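Local coordinates for amidase (Bacillus anthracis, PDB 5EWQ), which is an amidase-family enzyme that probably hydrolyses carboxylic amides to the carboxylate and ammonia, at residues N47-E52 with A267-D272; A273-N278 with D300-L305; G463-A468 with K492-I497. All coordinates share one frame; numbering follows the deposited sequence.

The three contacts illustrate how a sheet-based enzyme gathers distant parts of its chain on and beside helix 270-280. Contacts 1 and 2 both use this helix, by its first turn and by its later turns; contact 3 joins strand 466-473 of the large mixed sheet to helix 491-503. They close one after another along the chain. Centre to centre, contact 2 lies about 11 Å from each of the others, while contacts 1 and 3 are about 17 Å apart. Lys-271 bridges to the backbone of Thr-302, and Phe-495 packs on Val-270, Ala-274 and Phe-277. An N-terminal segment, a mid-chain loop and a late helix are thereby joined to one another and to the sheet.

Contact 1: residues N47-E52 with A267-D272; sequences NATVDE and ARTVKD
Asp-272 reaches across to the start of helix 50-58, where its OD1 accepts a hydrogen bond from Val-50 N at 3.0 Å with a nearly straight N-H (162°). The donor comes from above the carboxylate plane, well tilted out of it. With CG beside its own backbone N (chi1 -62°), the Asp-272 side chain runs antiparallel alongside that of Val-50, and Val-50 CG2 rests 3.3 Å from the same OD1. Asp-272 OD2 turns to Thr-49 and lies 3.4 Å from its CB, the two side chains being roughly perpendicular. Thr-49 CG2 also meets Thr-269 OG1, at 3.7 Å. The Thr-49 hydroxyl faces the other way, into its helix, where OG1 takes a weak capping bond from Glu-52 N.

Two longer side chains flank this centre. Lys-271 bends at chi2 (83°), which carries CE alongside Asp-51 OD2 at 3.2 Å; NZ stops 4.4 Å from that oxygen, too far for a salt bridge, and bonds instead to the backbone O of Thr-302. On the other flank the extended chain of Arg-268 brings NH2 to 3.3 Å from Ala-48 O, while NH1 forms a salt bridge with Asp-215. That same aspartate accepts from the backbone N of Asn-47, so it ties both segments together from outside.

The buried carboxylate of Asp-272 thus sits against the positive end of a helix, which would be expected to favour its charged form. The arrangement is a helix N-terminus with Thr-49 as N-cap, its first turn met by an acidic side chain from the opening turn of a second helix, 270-280.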
ATOM      1  N   ASN A  47       4.589   8.209  15.923  1.00 63.10           N
ATOM      2  CA  ASN A  47       3.461   9.046  15.511  1.00 64.12           C
ATOM      3  C   ASN A  47       3.885  10.444  15.060  1.00 68.64           C
ATOM      4  O   ASN A  47       3.053  11.343  14.931  1.00 93.44           O
ATOM      5  CB  ASN A  47       2.427   9.151  16.640  1.00 55.66           C
ATOM      6  CG  ASN A  47       1.048   9.532  16.135  1.00 64.88           C
ATOM      7  OD1 ASN A  47       0.675   9.205  15.007  1.00 65.66           O
ATOM      8  ND2 ASN A  47       0.285  10.231  16.967  1.00 56.93           N
ATOM      9  N   ALA A  48       5.176  10.624  14.809  1.00 56.54           N
ATOM     10  CA  ALA A  48       5.676  11.893  14.293  1.00 63.67           C
ATOM     11  C   ALA A  48       5.747  11.856  12.770  1.00 57.16           C
ATOM     12  O   ALA A  48       6.155  10.853  12.185  1.00 60.64           O
ATOM     13  CB  ALA A  48       7.041  12.214  14.883  1.00 69.87           C
ATOM     14  N   THR A  49       5.345  12.950  12.133  1.00 69.17           N
ATOM     15  CA  THR A  49       5.361  13.034  10.678  1.00 72.96           C
ATOM     16  C   THR A  49       6.786  13.159  10.154  1.00 72.79           C
ATOM     17  O   THR A  49       7.730  13.308  10.929  1.00 80.74           O
ATOM     18  CB  THR A  49       4.529  14.228  10.170  1.00 73.46           C
ATOM     19  OG1 THR A  49       5.168  15.455  10.542  1.00 82.64           O
ATOM     20  CG2 THR A  49       3.125  14.189  10.758  1.00 63.98           C
ATOM     21  N   VAL A  50       6.936  13.097   8.834  1.00 71.70           N
ATOM     22  CA  VAL A  50       8.248  13.191   8.203  1.00 70.04           C
ATOM     23  C   VAL A  50       8.883  14.556   8.453  1.00 79.30           C
ATOM     24  O   VAL A  50      10.069  14.648   8.771  1.00 81.16           O
ATOM     25  CB  VAL A  50       8.159  12.937   6.684  1.00 59.10           C
ATOM     26  CG1 VAL A  50       9.517  13.139   6.026  1.00 58.81           C
ATOM     27  CG2 VAL A  50       7.635  11.537   6.413  1.00 53.74           C
ATOM     28  N   ASP A  51       8.086  15.612   8.315  1.00 79.31           N
ATOM     29  CA  ASP A  51       8.562  16.973   8.541  1.00 87.40           C
ATOM     30  C   ASP A  51       9.066  17.165   9.968  1.00 85.13           C
ATOM     31  O   ASP A  51      10.026  17.898  10.203  1.00 84.40           O
ATOM     32  CB  ASP A  51       7.455  17.983   8.236  1.00 86.43           C
ATOM     33  CG  ASP A  51       7.153  18.089   6.754  1.00 84.43           C
ATOM     34  OD1 ASP A  51       8.111  18.185   5.958  1.00 78.41           O
ATOM     35  OD2 ASP A  51       5.960  18.071   6.383  1.00 88.29           O
ATOM     36  N   GLU A  52       8.412  16.504  10.917  1.00 78.41           N
ATOM     37  CA  GLU A  52       8.805  16.594  12.319  1.00 76.12           C
ATOM     38  C   GLU A  52      10.086  15.811  12.584  1.00 78.30           C
ATOM     39  O   GLU A  52      10.889  16.189  13.437  1.00 82.58           O
ATOM     40  CB  GLU A  52       7.680  16.089  13.225  1.00 80.00           C
ATOM     41  CG  GLU A  52       6.402  16.907  13.135  1.00 89.19           C
ATOM     42  CD  GLU A  52       5.292  16.351  14.003  1.00 93.36           C
ATOM     43  OE1 GLU A  52       5.565  15.438  14.811  1.00 91.29           O
ATOM     44  OE2 GLU A  52       4.143  16.826  13.875  1.00 93.69           O
ATOM     45  N   ALA A 267       0.928   5.909   4.314  1.00 38.95           N
ATOM     46  CA  ALA A 267       1.459   6.525   5.527  1.00 44.17           C
ATOM     47  C   ALA A 267       0.348   6.783   6.540  1.00 48.80           C
ATOM     48  O   ALA A 267      -0.812   6.451   6.297  1.00 55.30           O
ATOM     49  CB  ALA A 267       2.179   7.819   5.190  1.00 40.96           C
ATOM     50  N   ARG A 268       0.706   7.372   7.675  1.00 39.85           N
ATOM     51  CA  ARG A 268      -0.281   7.729   8.687  1.00 54.15           C
ATOM     52  C   ARG A 268      -0.945   9.050   8.325  1.00 53.52           C
ATOM     53  O   ARG A 268      -2.103   9.293   8.663  1.00 67.85           O
ATOM     54  CB  ARG A 268       0.365   7.838  10.070  1.00 54.10           C
ATOM     55  CG  ARG A 268       1.557   6.929  10.282  1.00 49.24           C
ATOM     56  CD  ARG A 268       2.176   7.161  11.651  1.00 47.47           C
ATOM     57  NE  ARG A 268       3.429   6.430  11.814  1.00 59.55           N
ATOM     58  CZ  ARG A 268       4.624   6.919  11.500  1.00 60.66           C
ATOM     59  NH1 ARG A 268       5.713   6.184  11.680  1.00 67.36           N
ATOM     60  NH2 ARG A 268       4.730   8.146  11.007  1.00 66.16           N
ATOM     61  N   THR A 269      -0.192   9.898   7.632  1.00 56.27           N
ATOM     62  CA  THR A 269      -0.642  11.243   7.306  1.00 52.38           C
ATOM     63  C   THR A 269      -0.717  11.451   5.796  1.00 59.75           C
ATOM     64  O   THR A 269       0.124  10.946   5.052  1.00 71.30           O
ATOM     65  CB  THR A 269       0.293  12.299   7.926  1.00 60.42           C
ATOM     66  OG1 THR A 269       0.538  11.971   9.299  1.00 49.12           O
ATOM     67  CG2 THR A 269      -0.319  13.690   7.838  1.00 85.36           C
ATOM     68  N   VAL A 270      -1.731  12.190   5.354  1.00 62.60           N
ATOM     69  CA  VAL A 270      -1.897  12.529   3.944  1.00 61.64           C
ATOM     70  C   VAL A 270      -0.688  13.312   3.437  1.00 67.30           C
ATOM     71  O   VAL A 270      -0.263  13.154   2.291  1.00 66.91           O
ATOM     72  CB  VAL A 270      -3.182  13.351   3.716  1.00 51.08           C
ATOM     73  CG1 VAL A 270      -3.386  13.637   2.237  1.00 52.10           C
ATOM     74  CG2 VAL A 270      -4.385  12.616   4.285  1.00 49.43           C
ATOM     75  N   LYS A 271      -0.140  14.151   4.310  1.00 68.69           N
ATOM     76  CA  LYS A 271       1.062  14.922   4.012  1.00 82.92           C
ATOM     77  C   LYS A 271       2.240  14.012   3.681  1.00 77.07           C
ATOM     78  O   LYS A 271       2.877  14.157   2.638  1.00 72.58           O
ATOM     79  CB  LYS A 271       1.417  15.822   5.199  1.00 83.74           C
ATOM     80  CG  LYS A 271       2.681  16.647   5.023  1.00 68.76           C
ATOM     81  CD  LYS A 271       2.409  17.925   4.251  1.00 70.32           C
ATOM     82  CE  LYS A 271       3.449  18.991   4.570  1.00 74.01           C
ATOM     83  NZ  LYS A 271       3.096  20.312   3.978  1.00 84.47           N
ATOM     84  N   ASP A 272       2.518  13.072   4.578  1.00 72.83           N
ATOM     85  CA  ASP A 272       3.634  12.147   4.415  1.00 68.96           C
ATOM     86  C   ASP A 272       3.448  11.244   3.197  1.00 66.11           C
ATOM     87  O   ASP A 272       4.420  10.844   2.556  1.00 59.08           O
ATOM     88  CB  ASP A 272       3.807  11.300   5.678  1.00 66.44           C
ATOM     89  CG  ASP A 272       4.141  12.136   6.898  1.00 72.57           C
ATOM     90  OD1 ASP A 272       4.781  13.197   6.734  1.00 77.66           O
ATOM     91  OD2 ASP A 272       3.766  11.736   8.020  1.00 73.28           O
TER

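Contact 2: residues A273-N278 with D300-L305; sequences AATLFN and DYTKDL
Asp-300 OD1 is gripped from both segments: Asn-278 ND2 gives it a weak hydrogen bond from the helix at 3.2 Å, and the backbone N of Thr-302 donates to it from its own loop at 3.3 Å, arriving over one face of the carboxylate, tilted out of its plane. The Thr-302 hydroxyl is modelled over the same face, but so close to OD1 that the details of this further bond are doubtful. The amide of Asn-278 stands nearly perpendicular to that carboxylate.

The other end of the same amide works as an acceptor. Asn-278 OD1 receives Tyr-301 N at 3.1 Å along an almost perfectly straight N-H (177°), in the carbonyl plane and on a lone pair. Held in this way, the amide lies nearly coplanar with the tyrosine ring, and OD1 meets the ring edge at CD2, 3.2 Å away. Both polar ends of one side chain are therefore engaged with consecutive loop residues, which should fix the rotation of the amide.

Beside these bonds lie mainly apolar contacts. Phe-277 has CG anti to its backbone N (chi1 -172°), a setting that carries its ring toward the loop; CD2 then comes 3.7 Å from Tyr-301 CD2, over one face of the tyrosine and offset toward the rim. The ring planes are inclined at 59°, an oblique pairing. Ala-274 CB fits against Tyr-301 CB at 3.8 Å, and Thr-302 CG2 reaches Thr-275 OG1 at 3.4 Å, a hydroxyl already bonded to Lys-271 O one turn back. Tyr-301 OH bonds to Arg-247.

Asp-300 to Thr-302 thus form an Asx turn, docked through asparagine and an aromatic pair on the side of helix 270-280, in the loop that leads on to strand 314-317.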
ATOM      1  N   ALA A 273       2.196  10.928   2.881  1.00 59.98           N
ATOM      2  CA  ALA A 273       1.884  10.106   1.718  1.00 56.51           C
ATOM      3  C   ALA A 273       2.248  10.833   0.428  1.00 56.34           C
ATOM      4  O   ALA A 273       2.797  10.237  -0.499  1.00 50.27           O
ATOM      5  CB  ALA A 273       0.412   9.724   1.717  1.00 52.11           C
ATOM      6  N   ALA A 274       1.943  12.126   0.382  1.00 54.82           N
ATOM      7  CA  ALA A 274       2.255  12.946  -0.783  1.00 56.22           C
ATOM      8  C   ALA A 274       3.760  13.144  -0.923  1.00 62.19           C
ATOM      9  O   ALA A 274       4.275  13.300  -2.031  1.00 60.51           O
ATOM     10  CB  ALA A 274       1.552  14.287  -0.686  1.00 55.79           C
ATOM     11  N   THR A 275       4.456  13.139   0.208  1.00 66.54           N
ATOM     12  CA  THR A 275       5.908  13.270   0.220  1.00 61.52           C
ATOM     13  C   THR A 275       6.558  12.085  -0.486  1.00 56.78           C
ATOM     14  O   THR A 275       7.457  12.256  -1.310  1.00 55.00           O
ATOM     15  CB  THR A 275       6.449  13.372   1.658  1.00 55.44           C
ATOM     16  OG1 THR A 275       5.951  14.568   2.271  1.00 70.49           O
ATOM     17  CG2 THR A 275       7.965  13.407   1.657  1.00 56.76           C
ATOM     18  N   LEU A 276       6.088  10.886  -0.161  1.00 56.78           N
ATOM     19  CA  LEU A 276       6.577   9.668  -0.791  1.00 53.85           C
ATOM     20  C   LEU A 276       6.147   9.598  -2.252  1.00 49.86           C
ATOM     21  O   LEU A 276       6.872   9.078  -3.102  1.00 48.97           O
ATOM     22  CB  LEU A 276       6.072   8.438  -0.032  1.00 51.12           C
ATOM     23  CG  LEU A 276       6.499   7.069  -0.564  1.00 52.52           C
ATOM     24  CD1 LEU A 276       8.009   6.929  -0.517  1.00 58.96           C
ATOM     25  CD2 LEU A 276       5.833   5.958   0.228  1.00 49.33           C
ATOM     26  N   PHE A 277       4.965  10.136  -2.536  1.00 49.50           N
ATOM     27  CA  PHE A 277       4.384  10.087  -3.873  1.00 50.07           C
ATOM     28  C   PHE A 277       5.180  10.918  -4.877  1.00 67.76           C
ATOM     29  O   PHE A 277       5.047  10.739  -6.088  1.00 72.04           O
ATOM     30  CB  PHE A 277       2.928  10.560  -3.827  1.00 50.33           C
ATOM     31  CG  PHE A 277       2.183  10.372  -5.117  1.00 50.77           C
ATOM     32  CD1 PHE A 277       2.022   9.109  -5.661  1.00 48.69           C
ATOM     33  CD2 PHE A 277       1.626  11.455  -5.774  1.00 53.48           C
ATOM     34  CE1 PHE A 277       1.331   8.932  -6.846  1.00 53.96           C
ATOM     35  CE2 PHE A 277       0.933  11.285  -6.958  1.00 55.62           C
ATOM     36  CZ  PHE A 277       0.783  10.021  -7.493  1.00 52.12           C
ATOM     37  N   ASN A 278       6.011  11.822  -4.369  1.00 74.05           N
ATOM     38  CA  ASN A 278       6.831  12.677  -5.220  1.00 76.08           C
ATOM     39  C   ASN A 278       7.923  11.907  -5.959  1.00 77.59           C
ATOM     40  O   ASN A 278       8.268  12.242  -7.091  1.00 88.78           O
ATOM     41  CB  ASN A 278       7.467  13.797  -4.394  1.00 70.65           C
ATOM     42  CG  ASN A 278       6.463  14.847  -3.962  1.00 68.27           C
ATOM     43  OD1 ASN A 278       5.466  15.087  -4.643  1.00 66.31           O
ATOM     44  ND2 ASN A 278       6.723  15.482  -2.826  1.00 62.92           N
ATOM     45  N   ASP A 300       5.356  19.065  -6.774  1.00 86.37           N
ATOM     46  CA  ASP A 300       5.507  18.826  -5.344  1.00 81.86           C
ATOM     47  C   ASP A 300       4.124  18.788  -4.700  1.00 75.95           C
ATOM     48  O   ASP A 300       3.478  19.824  -4.537  1.00 74.30           O
ATOM     49  CB  ASP A 300       6.379  19.908  -4.700  1.00 87.60           C
ATOM     50  CG  ASP A 300       6.906  19.504  -3.332  1.00 88.75           C
ATOM     51  OD1 ASP A 300       6.281  18.646  -2.675  1.00 88.62           O
ATOM     52  OD2 ASP A 300       7.950  20.049  -2.915  1.00 75.93           O
ATOM     53  N   TYR A 301       3.675  17.592  -4.335  1.00 72.69           N
ATOM     54  CA  TYR A 301       2.323  17.403  -3.816  1.00 65.81           C
ATOM     55  C   TYR A 301       2.189  17.759  -2.337  1.00 65.52           C
ATOM     56  O   TYR A 301       1.246  17.327  -1.677  1.00 73.25           O
ATOM     57  CB  TYR A 301       1.872  15.955  -4.034  1.00 70.64           C
ATOM     58  CG  TYR A 301       1.651  15.585  -5.485  1.00 68.99           C
ATOM     59  CD1 TYR A 301       0.423  15.806  -6.096  1.00 66.58           C
ATOM     60  CD2 TYR A 301       2.665  15.011  -6.240  1.00 65.72           C
ATOM     61  CE1 TYR A 301       0.214  15.469  -7.420  1.00 63.93           C
ATOM     62  CE2 TYR A 301       2.464  14.670  -7.566  1.00 70.37           C
ATOM     63  CZ  TYR A 301       1.236  14.902  -8.150  1.00 68.83           C
ATOM     64  OH  TYR A 301       1.029  14.567  -9.468  1.00 73.98           O
ATOM     65  N   THR A 302       3.124  18.549  -1.820  1.00 72.24           N
ATOM     66  CA  THR A 302       3.103  18.921  -0.408  1.00 81.27           C
ATOM     67  C   THR A 302       2.983  20.430  -0.208  1.00 90.36           C
ATOM     68  O   THR A 302       2.842  20.902   0.919  1.00102.98           O
ATOM     69  CB  THR A 302       4.365  18.423   0.322  1.00 79.15           C
ATOM     70  OG1 THR A 302       5.531  18.985  -0.293  1.00 81.81           O
ATOM     71  CG2 THR A 302       4.450  16.905   0.268  1.00 78.96           C
ATOM     72  N   LYS A 303       3.037  21.182  -1.303  1.00 87.67           N
ATOM     73  CA  LYS A 303       2.972  22.637  -1.226  1.00 87.63           C
ATOM     74  C   LYS A 303       1.532  23.140  -1.180  1.00 99.82           C
ATOM     75  O   LYS A 303       1.153  23.880  -0.272  1.00 86.92           O
ATOM     76  CB  LYS A 303       3.708  23.271  -2.409  1.00 87.92           C
ATOM     77  CG  LYS A 303       5.187  22.926  -2.480  1.00 87.12           C
ATOM     78  CD  LYS A 303       5.884  23.707  -3.582  1.00 87.47           C
ATOM     79  CE  LYS A 303       5.923  25.195  -3.267  1.00 89.59           C
ATOM     80  NZ  LYS A 303       6.701  25.478  -2.029  1.00 90.23           N
ATOM     81  N   ASP A 304       0.732  22.734  -2.162  1.00115.82           N
ATOM     82  CA  ASP A 304      -0.651  23.190  -2.261  1.00118.50           C
ATOM     83  C   ASP A 304      -1.592  22.360  -1.391  1.00109.77           C
ATOM     84  O   ASP A 304      -2.631  21.894  -1.856  1.00116.12           O
ATOM     85  CB  ASP A 304      -1.121  23.153  -3.717  1.00119.50           C
ATOM     86  CG  ASP A 304      -0.311  24.070  -4.614  1.00127.87           C
ATOM     87  OD1 ASP A 304       0.892  24.260  -4.342  1.00132.83           O
ATOM     88  OD2 ASP A 304      -0.880  24.601  -5.591  1.00129.77           O
ATOM     89  N   LEU A 305      -1.221  22.182  -0.127  1.00 92.46           N
ATOM     90  CA  LEU A 305      -2.044  21.439   0.820  1.00 74.29           C
ATOM     91  C   LEU A 305      -2.518  22.344   1.952  1.00 74.02           C
ATOM     92  O   LEU A 305      -1.787  22.587   2.912  1.00 74.52           O
ATOM     93  CB  LEU A 305      -1.272  20.245   1.387  1.00 70.69           C
ATOM     94  CG  LEU A 305      -1.538  18.877   0.752  1.00 65.38           C
ATOM     95  CD1 LEU A 305      -1.409  18.935  -0.761  1.00 68.79           C
ATOM     96  CD2 LEU A 305      -0.598  17.831   1.331  1.00 65.05           C
TER

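Contact 3: residues G463-A468 with K492-I497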
ATOM      1  N   GLY A 463      -9.124   3.733 -13.972  1.00 58.99           N
ATOM      2  CA  GLY A 463      -7.799   4.291 -13.768  1.00 57.02           C
ATOM      3  C   GLY A 463      -7.800   5.563 -12.945  1.00 69.06           C
ATOM      4  O   GLY A 463      -6.783   6.250 -12.846  1.00 67.67           O
ATOM      5  N   TYR A 464      -8.946   5.881 -12.352  1.00 71.82           N
ATOM      6  CA  TYR A 464      -9.079   7.073 -11.524  1.00 71.92           C
ATOM      7  C   TYR A 464      -8.399   6.879 -10.171  1.00 65.01           C
ATOM      8  O   TYR A 464      -8.411   5.778  -9.620  1.00 72.70           O
ATOM      9  CB  TYR A 464     -10.556   7.430 -11.334  1.00 76.88           C
ATOM     10  CG  TYR A 464     -11.164   8.145 -12.521  1.00 86.22           C
ATOM     11  CD1 TYR A 464     -11.279   7.516 -13.751  1.00 84.39           C
ATOM     12  CD2 TYR A 464     -11.627   9.448 -12.406  1.00 93.63           C
ATOM     13  CE1 TYR A 464     -11.833   8.167 -14.837  1.00 89.67           C
ATOM     14  CE2 TYR A 464     -12.184  10.107 -13.484  1.00 95.95           C
ATOM     15  CZ  TYR A 464     -12.285   9.461 -14.697  1.00 92.84           C
ATOM     16  OH  TYR A 464     -12.837  10.112 -15.774  1.00 93.99           O
ATOM     17  N   PRO A 465      -7.799   7.953  -9.635  1.00 67.27           N
ATOM     18  CA  PRO A 465      -7.060   7.881  -8.370  1.00 51.49           C
ATOM     19  C   PRO A 465      -7.960   7.687  -7.150  1.00 53.40           C
ATOM     20  O   PRO A 465      -9.109   8.127  -7.147  1.00 60.25           O
ATOM     21  CB  PRO A 465      -6.349   9.235  -8.307  1.00 53.00           C
ATOM     22  CG  PRO A 465      -7.213  10.145  -9.102  1.00 58.01           C
ATOM     23  CD  PRO A 465      -7.751   9.303 -10.223  1.00 62.82           C
ATOM     24  N   GLU A 466      -7.425   7.029  -6.126  1.00 58.67           N
ATOM     25  CA  GLU A 466      -8.158   6.774  -4.891  1.00 47.93           C
ATOM     26  C   GLU A 466      -7.317   7.164  -3.683  1.00 49.12           C
ATOM     27  O   GLU A 466      -6.125   6.869  -3.633  1.00 52.67           O
ATOM     28  CB  GLU A 466      -8.553   5.301  -4.793  1.00 46.02           C
ATOM     29  CG  GLU A 466      -9.350   4.779  -5.974  1.00 51.74           C
ATOM     30  CD  GLU A 466      -9.370   3.266  -6.023  1.00 58.52           C
ATOM     31  OE1 GLU A 466      -8.670   2.638  -5.199  1.00 42.05           O
ATOM     32  OE2 GLU A 466     -10.079   2.704  -6.882  1.00 70.49           O
ATOM     33  N   LEU A 467      -7.937   7.819  -2.706  1.00 48.07           N
ATOM     34  CA  LEU A 467      -7.222   8.236  -1.504  1.00 53.58           C
ATOM     35  C   LEU A 467      -7.967   7.841  -0.232  1.00 56.65           C
ATOM     36  O   LEU A 467      -9.075   8.312   0.021  1.00 62.76           O
ATOM     37  CB  LEU A 467      -6.985   9.748  -1.520  1.00 53.98           C
ATOM     38  CG  LEU A 467      -6.178  10.304  -0.346  1.00 47.57           C
ATOM     39  CD1 LEU A 467      -4.790   9.684  -0.309  1.00 44.22           C
ATOM     40  CD2 LEU A 467      -6.090  11.819  -0.419  1.00 48.76           C
ATOM     41  N   ALA A 468      -7.346   6.979   0.567  1.00 42.40           N
ATOM     42  CA  ALA A 468      -7.946   6.512   1.812  1.00 40.26           C
ATOM     43  C   ALA A 468      -7.497   7.357   3.000  1.00 48.47           C
ATOM     44  O   ALA A 468      -6.305   7.579   3.200  1.00 47.28           O
ATOM     45  CB  ALA A 468      -7.602   5.051   2.045  1.00 48.98           C
ATOM     46  N   LYS A 492      -3.205  15.780  -7.402  1.00 80.45           N
ATOM     47  CA  LYS A 492      -2.955  17.065  -6.761  1.00 79.91           C
ATOM     48  C   LYS A 492      -4.185  17.557  -6.007  1.00 81.44           C
ATOM     49  O   LYS A 492      -4.076  18.087  -4.901  1.00 75.98           O
ATOM     50  CB  LYS A 492      -2.523  18.106  -7.796  1.00 75.02           C
ATOM     51  N   GLU A 493      -5.355  17.374  -6.609  1.00 81.16           N
ATOM     52  CA  GLU A 493      -6.602  17.810  -5.995  1.00 81.62           C
ATOM     53  C   GLU A 493      -7.048  16.834  -4.910  1.00 82.28           C
ATOM     54  O   GLU A 493      -7.658  17.234  -3.918  1.00 86.57           O
ATOM     55  CB  GLU A 493      -7.698  17.966  -7.051  1.00 81.24           C
ATOM     56  CG  GLU A 493      -8.964  18.631  -6.536  1.00 97.73           C
ATOM     57  CD  GLU A 493     -10.009  18.820  -7.620  1.00103.62           C
ATOM     58  OE1 GLU A 493     -10.991  19.552  -7.379  1.00102.14           O
ATOM     59  OE2 GLU A 493      -9.847  18.234  -8.711  1.00104.09           O
ATOM     60  N   LEU A 494      -6.738  15.556  -5.101  1.00 73.78           N
ATOM     61  CA  LEU A 494      -7.099  14.529  -4.129  1.00 65.74           C
ATOM     62  C   LEU A 494      -6.386  14.738  -2.799  1.00 63.65           C
ATOM     63  O   LEU A 494      -7.011  14.691  -1.739  1.00 62.47           O
ATOM     64  CB  LEU A 494      -6.784  13.134  -4.670  1.00 70.93           C
ATOM     65  CG  LEU A 494      -7.988  12.303  -5.116  1.00 67.24           C
ATOM     66  CD1 LEU A 494      -7.598  10.844  -5.285  1.00 61.27           C
ATOM     67  CD2 LEU A 494      -9.138  12.445  -4.128  1.00 57.76           C
ATOM     68  N   PHE A 495      -5.077  14.961  -2.859  1.00 58.73           N
ATOM     69  CA  PHE A 495      -4.289  15.207  -1.656  1.00 60.51           C
ATOM     70  C   PHE A 495      -4.770  16.457  -0.929  1.00 75.66           C
ATOM     71  O   PHE A 495      -4.844  16.478   0.298  1.00 72.91           O
ATOM     72  CB  PHE A 495      -2.803  15.338  -1.994  1.00 55.44           C
ATOM     73  CG  PHE A 495      -2.081  14.024  -2.076  1.00 58.15           C
ATOM     74  CD1 PHE A 495      -1.908  13.245  -0.943  1.00 60.98           C
ATOM     75  CD2 PHE A 495      -1.564  13.572  -3.278  1.00 52.54           C
ATOM     76  CE1 PHE A 495      -1.243  12.037  -1.010  1.00 53.44           C
ATOM     77  CE2 PHE A 495      -0.897  12.365  -3.350  1.00 50.76           C
ATOM     78  CZ  PHE A 495      -0.735  11.598  -2.213  1.00 47.46           C
ATOM     79  N   ASN A 496      -5.098  17.493  -1.694  1.00 71.58           N
ATOM     80  CA  ASN A 496      -5.597  18.738  -1.124  1.00 71.44           C
ATOM     81  C   ASN A 496      -6.937  18.524  -0.430  1.00 69.86           C
ATOM     82  O   ASN A 496      -7.184  19.059   0.650  1.00 65.06           O
ATOM     83  CB  ASN A 496      -5.725  19.808  -2.209  1.00 72.49           C
ATOM     84  CG  ASN A 496      -5.897  21.201  -1.637  1.00 84.40           C
ATOM     85  OD1 ASN A 496      -5.521  21.465  -0.494  1.00 85.70           O
ATOM     86  ND2 ASN A 496      -6.465  22.101  -2.431  1.00 87.74           N
ATOM     87  N   ILE A 497      -7.798  17.731  -1.061  1.00 73.12           N
ATOM     88  CA  ILE A 497      -9.086  17.370  -0.481  1.00 69.58           C
ATOM     89  C   ILE A 497      -8.894  16.457   0.727  1.00 66.41           C
ATOM     90  O   ILE A 497      -9.509  16.657   1.775  1.00 64.60           O
ATOM     91  CB  ILE A 497      -9.992  16.676  -1.523  1.00 69.65           C
ATOM     92  CG1 ILE A 497     -10.544  17.705  -2.512  1.00 65.53           C
ATOM     93  CG2 ILE A 497     -11.132  15.931  -0.844  1.00 65.18           C
ATOM     94  CD1 ILE A 497     -11.440  17.110  -3.576  1.00 66.17           C
TER
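Leu-467 carries its CG anti to the backbone N (chi1 -177°), which sends CD2 toward the backbone of helix 491-503 and CD1 toward the Phe-495 ring, while Leu-494, with chi1 at -106°, extends CD1 back toward the strand. The two leucines do not simply meet methyl to methyl. Leu-494 CD1 reaches to Pro-465, just before the strand begins, 3.6 Å from its CB and equally near its carbonyl O, and lies 4.0 Å from Leu-467 CB. Leu-467 CD2, for its part, settles on the helix backbone, 3.3 Å from Leu-494 O. The CB-CG side of the proline ring meets the Leu-494 methyl obliquely.

Phe-495 joins from one side. Its CB leaves in the direction away from the strand, yet the ring swings back far enough for CE1 to come 4.3 Å from Leu-467 CD1, an oblique approach. The same ring packs on Leu-241 of the adjoining strand and on Val-270, Ala-273 and Ala-274 of helix 270-280, so it fills the groove between two helices and the sheet.

Strand and helix run nearly parallel, their short axes 9.0 Å apart at closest and 20° from each other in direction. Leu-467 is hydrogen-bonded through its backbone to Phe-484 within the sheet, whereas Glu-466 turns its side chain away from helix 491-503, to the side where helix 230-235 lies. This is consistent with a sheet that has helices on both faces, as in the amidase fold.

Across this interface there are no hydrogen bonds and no charge pairs, and all five touching residues are buried. The chemistry implies that helix 491-503 is held on the sheet here by hydrophobic burial and the fit of side chains.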